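Local coordinates for RabGDI protein (Plasmodium falciparum 3D7, PDB 3P1W) that probably binds prenylated Rab GTPases and holds back their release of GDP, as Rab GDP-dissociation inhibitors do in vesicle transport, at residues V283-D286 against D287-C291. Sequence-based numbering, arbitrary orientation.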
loop_
_atom_site.group_PDB
_atom_site.type_symbol
_atom_site.label_atom_id
_atom_site.label_comp_id
_atom_site.label_asym_id
_atom_site.label_seq_id
_atom_site.Cartn_x
_atom_site.Cartn_y
_atom_site.Cartn_z
ATOM N N VAL A 283 23.308 15.204 15.636
ATOM C CA VAL A 283 24.182 15.357 16.788
ATOM C C VAL A 283 24.079 14.074 17.611
ATOM O O VAL A 283 22.973 13.588 17.881
ATOM C CB VAL A 283 23.777 16.585 17.631
ATOM C CG1 VAL A 283 24.804 16.845 18.752
ATOM C CG2 VAL A 283 23.609 17.818 16.731
ATOM N N PHE A 284 25.234 13.510 17.957
ATOM C CA PHE A 284 25.331 12.288 18.758
ATOM C C PHE A 284 25.972 12.533 20.116
ATOM O O PHE A 284 26.919 13.303 20.219
ATOM C CB PHE A 284 26.171 11.267 18.012
ATOM C CG PHE A 284 25.514 10.752 16.792
ATOM C CD1 PHE A 284 24.440 9.883 16.905
ATOM C CD2 PHE A 284 25.930 11.152 15.529
ATOM C CE1 PHE A 284 23.794 9.404 15.788
ATOM C CE2 PHE A 284 25.272 10.664 14.391
ATOM C CZ PHE A 284 24.213 9.793 14.530
ATOM N N ASP A 285 25.462 11.869 21.151
ATOM C CA ASP A 285 26.060 11.969 22.481
ATOM C C ASP A 285 27.284 11.053 22.603
ATOM O O ASP A 285 27.658 10.374 21.647
ATOM C CB ASP A 285 25.024 11.667 23.578
ATOM C CG ASP A 285 24.582 10.214 23.600
ATOM O OD1 ASP A 285 25.236 9.353 22.975
ATOM O OD2 ASP A 285 23.568 9.933 24.267
ATOM N N ASP A 286 27.896 11.050 23.785
ATOM C CA ASP A 286 29.076 10.223 24.076
ATOM C C ASP A 286 28.872 8.712 23.900
ATOM O O ASP A 286 29.852 7.980 23.779
ATOM C CB ASP A 286 29.582 10.499 25.504
ATOM C CG ASP A 286 30.271 11.846 25.639
ATOM O OD1 ASP A 286 30.477 12.535 24.620
ATOM O OD2 ASP A 286 30.622 12.221 26.778
ATOM N N ASP A 287 27.628 8.239 23.913
ATOM C CA ASP A 287 27.358 6.821 23.657
ATOM C C ASP A 287 26.877 6.594 22.217
ATOM O O ASP A 287 26.308 5.559 21.920
ATOM C CB ASP A 287 26.317 6.250 24.633
ATOM C CG ASP A 287 26.638 6.532 26.083
ATOM O OD1 ASP A 287 27.822 6.713 26.436
ATOM O OD2 ASP A 287 25.678 6.563 26.876
ATOM N N ASN A 288 27.124 7.561 21.337
ATOM C CA ASN A 288 26.715 7.489 19.934
ATOM C C ASN A 288 25.200 7.328 19.741
ATOM O O ASN A 288 24.750 6.705 18.775
ATOM C CB ASN A 288 27.486 6.382 19.199
ATOM C CG ASN A 288 28.976 6.637 19.164
ATOM O OD1 ASN A 288 29.422 7.779 19.120
ATOM N ND2 ASN A 288 29.760 5.565 19.201
ATOM N N LYS A 289 24.419 7.901 20.653
ATOM C CA LYS A 289 22.960 7.926 20.523
ATOM C C LYS A 289 22.536 9.318 20.088
ATOM O O LYS A 289 23.131 10.323 20.510
ATOM C CB LYS A 289 22.276 7.587 21.838
ATOM C CG LYS A 289 22.645 6.228 22.409
ATOM C CD LYS A 289 21.642 5.792 23.481
ATOM C CE LYS A 289 22.269 4.828 24.476
ATOM N NZ LYS A 289 21.245 3.947 25.091
ATOM N N VAL A 290 21.501 9.388 19.258
ATOM C CA VAL A 290 21.061 10.677 18.746
ATOM C C VAL A 290 20.612 11.568 19.911
ATOM O O VAL A 290 19.974 11.102 20.857
ATOM C CB VAL A 290 19.945 10.554 17.679
ATOM C CG1 VAL A 290 18.592 10.183 18.316
ATOM C CG2 VAL A 290 19.840 11.855 16.874
ATOM N N CYS A 291 21.009 12.835 19.865
ATOM C CA CYS A 291 20.566 13.813 20.860
ATOM C C CYS A 291 20.097 15.111 20.209
ATOM O O CYS A 291 19.503 15.944 20.878
ATOM C CB CYS A 291 21.664 14.069 21.899
ATOM S SG CYS A 291 23.131 14.852 21.260
#
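The carboxylate oxygen OD1 of Asp285 accepts two backbone N-H groups at the tip of a beta hairpin: that of Asp287, with N to OD1 2.8 Å, and that of Lys289, whose N lies 2.9 Å from the same OD1. Both donors stand well out of the carboxylate plane and on opposite faces of it; the bond from Lys289 is nearly straight (166°), the one from Asp287 more bent (131°). The bond from Asp287 closes an Asx turn; the loop is a type I turn with a G1 bulge at Asn288. CG of Asp285 lies between the backbone N and the carbonyl carbon (chi1 69°), which folds the carboxylate back over the loop. Its negative charge is probably eased by the two N-H groups. The turn itself, from Asp285 to Asn288, is closed by Asn288 N on Asp285 O at 2.9 Å, and its last residue, Asn288, has a left-handed backbone conformation.

Next to the turn, strands 279-284 and 290-295 pair antiparallel, Phe284 paired with Val290 at a non-hydrogen-bonded position, their side chains diverging. Straight backbone bonds flank this pair, Asp285 N to Lys289 O and Cys291 N to Val283 O, both 2.9 Å. Phe284 and Val290 also touch Ile427 of strand 427-429. The Phe284 ring lies beside the returning chain, with the backbone carbon of Lys289 at its edge, 3.8 Å from CD1. Val283, with CG1 anti to its own N, sets that methyl against the sulfur of Cys291, CG1 to SG 3.6 Å.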